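Local structure of tryptophanyl-tRNA synthetase (Cryptosporidium parvum Iowa II, 3HV0) at residues 289-297 with 309-317. The protein probably joins L-tryptophan to tRNA(Trp) at the expense of ATP, as a class I aminoacyl-tRNA synthetase, and is seen here with tryptophan bound. Numbering follows the deposited sequence.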
loop_
_atom_site.group_PDB
_atom_site.type_symbol
_atom_site.label_atom_id
_atom_site.label_comp_id
_atom_site.label_asym_id
_atom_site.label_seq_id
_atom_site.Cartn_x
_atom_site.Cartn_y
_atom_site.Cartn_z
ATOM N N ILE A 289 -40.468 -4.075 3.433
ATOM C CA ILE A 289 -40.866 -5.454 3.775
ATOM C C ILE A 289 -42.014 -5.892 2.877
ATOM O O ILE A 289 -41.997 -6.985 2.299
ATOM C CB ILE A 289 -41.385 -5.659 5.242
ATOM C CG1 ILE A 289 -40.621 -4.822 6.270
ATOM C CG2 ILE A 289 -41.296 -7.150 5.624
ATOM C CD1 ILE A 289 -39.133 -5.116 6.317
ATOM N N MET A 290 -43.013 -5.019 2.778
ATOM C CA MET A 290 -44.275 -5.356 2.123
ATOM C C MET A 290 -44.068 -5.641 0.642
ATOM O O MET A 290 -44.719 -6.521 0.090
ATOM C CB MET A 290 -45.308 -4.241 2.331
ATOM C CG MET A 290 -45.705 -4.047 3.806
ATOM S SD MET A 290 -46.640 -5.419 4.542
ATOM C CE MET A 290 -46.837 -4.815 6.231
ATOM N N LYS A 291 -43.136 -4.919 0.024
ATOM C CA LYS A 291 -42.899 -5.006 -1.417
ATOM C C LYS A 291 -41.748 -5.955 -1.776
ATOM O O LYS A 291 -41.880 -6.772 -2.685
ATOM C CB LYS A 291 -42.621 -3.609 -1.997
ATOM N N TYR A 292 -40.636 -5.859 -1.056
ATOM C CA TYR A 292 -39.394 -6.560 -1.434
ATOM C C TYR A 292 -39.064 -7.796 -0.577
ATOM O O TYR A 292 -38.135 -8.543 -0.907
ATOM C CB TYR A 292 -38.191 -5.590 -1.378
ATOM C CG TYR A 292 -38.248 -4.413 -2.343
ATOM C CD1 TYR A 292 -37.864 -4.555 -3.675
ATOM C CD2 TYR A 292 -38.666 -3.149 -1.914
ATOM C CE1 TYR A 292 -37.912 -3.473 -4.561
ATOM C CE2 TYR A 292 -38.720 -2.063 -2.794
ATOM C CZ TYR A 292 -38.341 -2.234 -4.116
ATOM O OH TYR A 292 -38.386 -1.176 -5.002
ATOM N N ALA A 293 -39.792 -7.997 0.524
ATOM C CA ALA A 293 -39.515 -9.116 1.438
ATOM C C ALA A 293 -40.204 -10.374 0.951
ATOM O O ALA A 293 -41.422 -10.474 1.019
ATOM C CB ALA A 293 -39.971 -8.784 2.850
ATOM N N PHE A 294 -39.422 -11.334 0.467
ATOM C CA PHE A 294 -39.974 -12.572 -0.082
ATOM C C PHE A 294 -40.750 -13.369 0.980
ATOM O O PHE A 294 -40.204 -13.748 2.017
ATOM C CB PHE A 294 -38.859 -13.438 -0.680
ATOM C CG PHE A 294 -39.366 -14.590 -1.508
ATOM C CD1 PHE A 294 -39.611 -14.429 -2.866
ATOM C CD2 PHE A 294 -39.590 -15.838 -0.930
ATOM C CE1 PHE A 294 -40.079 -15.487 -3.637
ATOM C CE2 PHE A 294 -40.060 -16.900 -1.691
ATOM C CZ PHE A 294 -40.305 -16.725 -3.050
ATOM N N SER A 295 -42.029 -13.613 0.708
ATOM C CA SER A 295 -42.895 -14.354 1.620
ATOM C C SER A 295 -42.803 -15.850 1.345
ATOM O O SER A 295 -42.549 -16.269 0.215
ATOM C CB SER A 295 -44.353 -13.887 1.477
ATOM O OG SER A 295 -45.179 -14.414 2.507
ATOM N N GLY A 296 -43.005 -16.644 2.394
ATOM C CA GLY A 296 -43.113 -18.097 2.275
ATOM C C GLY A 296 -44.555 -18.585 2.337
ATOM O O GLY A 296 -44.818 -19.786 2.186
ATOM N N GLY A 297 -45.492 -17.657 2.558
ATOM C CA GLY A 297 -46.918 -17.975 2.625
ATOM C C GLY A 297 -47.499 -18.190 1.247
ATOM O O GLY A 297 -46.892 -17.807 0.247
ATOM N N ALA A 309 -47.477 -22.040 5.862
ATOM C CA ALA A 309 -46.357 -21.291 5.270
ATOM C C ALA A 309 -45.003 -22.017 5.414
ATOM O O ALA A 309 -44.810 -22.840 6.317
ATOM C CB ALA A 309 -46.271 -19.901 5.903
ATOM N N ASN A 310 -44.071 -21.671 4.524
ATOM C CA ASN A 310 -42.715 -22.239 4.498
ATOM C C ASN A 310 -41.692 -21.291 5.144
ATOM O O ASN A 310 -41.281 -20.300 4.535
ATOM C CB ASN A 310 -42.316 -22.542 3.046
ATOM C CG ASN A 310 -40.961 -23.214 2.925
ATOM O OD1 ASN A 310 -40.038 -22.948 3.691
ATOM N ND2 ASN A 310 -40.833 -24.083 1.939
ATOM N N LEU A 311 -41.263 -21.633 6.360
ATOM C CA LEU A 311 -40.404 -20.772 7.179
ATOM C C LEU A 311 -38.976 -20.667 6.668
ATOM O O LEU A 311 -38.271 -19.719 6.996
ATOM C CB LEU A 311 -40.374 -21.258 8.631
ATOM C CG LEU A 311 -41.629 -20.987 9.466
ATOM C CD1 LEU A 311 -42.726 -22.005 9.159
ATOM C CD2 LEU A 311 -41.303 -21.019 10.942
ATOM N N ASP A 312 -38.539 -21.635 5.877
ATOM C CA ASP A 312 -37.167 -21.622 5.359
ATOM C C ASP A 312 -36.956 -20.583 4.249
ATOM O O ASP A 312 -35.842 -20.083 4.067
ATOM C CB ASP A 312 -36.764 -23.020 4.885
ATOM C CG ASP A 312 -36.531 -23.974 6.043
ATOM O OD1 ASP A 312 -37.492 -24.621 6.503
ATOM O OD2 ASP A 312 -35.378 -24.072 6.499
ATOM N N VAL A 313 -38.028 -20.266 3.524
ATOM C CA VAL A 313 -37.988 -19.270 2.447
ATOM C C VAL A 313 -38.508 -17.884 2.861
ATOM O O VAL A 313 -38.195 -16.897 2.196
ATOM C CB VAL A 313 -38.802 -19.738 1.231
ATOM C CG1 VAL A 313 -38.243 -21.046 0.697
ATOM C CG2 VAL A 313 -40.276 -19.876 1.595
ATOM N N ASP A 314 -39.301 -17.812 3.934
ATOM C CA ASP A 314 -39.883 -16.542 4.385
ATOM C C ASP A 314 -38.827 -15.602 4.991
ATOM O O ASP A 314 -38.254 -15.878 6.051
ATOM C CB ASP A 314 -41.029 -16.766 5.374
ATOM C CG ASP A 314 -41.805 -15.485 5.659
ATOM O OD1 ASP A 314 -42.796 -15.189 4.949
ATOM O OD2 ASP A 314 -41.411 -14.756 6.590
ATOM N N VAL A 315 -38.592 -14.489 4.300
ATOM C CA VAL A 315 -37.548 -13.541 4.657
ATOM C C VAL A 315 -37.885 -12.826 5.952
ATOM O O VAL A 315 -37.001 -12.484 6.729
ATOM C CB VAL A 315 -37.326 -12.489 3.537
ATOM C CG1 VAL A 315 -36.303 -11.417 3.978
ATOM C CG2 VAL A 315 -36.882 -13.174 2.225
ATOM N N SER A 316 -39.170 -12.591 6.183
ATOM C CA SER A 316 -39.606 -11.927 7.409
ATOM C C SER A 316 -39.373 -12.810 8.642
ATOM O O SER A 316 -38.934 -12.323 9.674
ATOM C CB SER A 316 -41.071 -11.485 7.304
ATOM O OG SER A 316 -41.239 -10.494 6.295
ATOM N N TRP A 317 -39.643 -14.107 8.532
ATOM C CA TRP A 317 -39.391 -15.028 9.653
ATOM C C TRP A 317 -37.907 -15.072 10.035
ATOM O O TRP A 317 -37.543 -14.971 11.212
ATOM C CB TRP A 317 -39.885 -16.429 9.316
ATOM C CG TRP A 317 -39.386 -17.481 10.259
ATOM C CD1 TRP A 317 -38.505 -18.479 9.969
ATOM C CD2 TRP A 317 -39.712 -17.625 11.651
ATOM N NE1 TRP A 317 -38.265 -19.243 11.084
ATOM C CE2 TRP A 317 -38.992 -18.740 12.133
ATOM C CE3 TRP A 317 -40.541 -16.926 12.533
ATOM C CZ2 TRP A 317 -39.078 -19.174 13.462
ATOM C CZ3 TRP A 317 -40.622 -17.357 13.851
ATOM C CH2 TRP A 317 -39.895 -18.469 14.300
HETATM O O HOH W 1 -42.126 -12.396 4.113
#
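A helix N-cap at D314 docks the start of helix 315-323 against the chain leaving helix 282-292. The site lies in the helical part of this class I synthetase chain, about 24 Å from the chain centre (centre to centre). The D314 carboxylate is shared between the two segments. Its OD2 caps the helix, accepting from W317 N at 2.7 Å nearly along the C-O axis. Its OD1 accepts from G296 N at 2.9 Å, on the anti side and 16° out of the carboxylate plane. CG of D314 is anti to the backbone N (chi1 -170°), which brings OD1 across to 289-297. OD1 is also hydrogen-bonded to Y337 OH of helix 327-339, so that helix helps fix the carboxylate.

Two backbone bonds flank the cap. V315 N donates to F294 O at 2.9 Å. N310 N donates to G296 O at 3.1 Å. S295 OG forms an ST turn with G297 N and is hydrogen-bonded to S344 OG. V313 CG2 packs on G296 CA at 3.4 Å. The F294 ring presents its edge to V313 O, while F294 CB lies 3.5 Å from V315 CG2. Deeper in, I289 CG2 touches S316 OG. One water completes the join: it donates to F294 O and D314 OD1, and accepts from S316 OG at 3.0 Å.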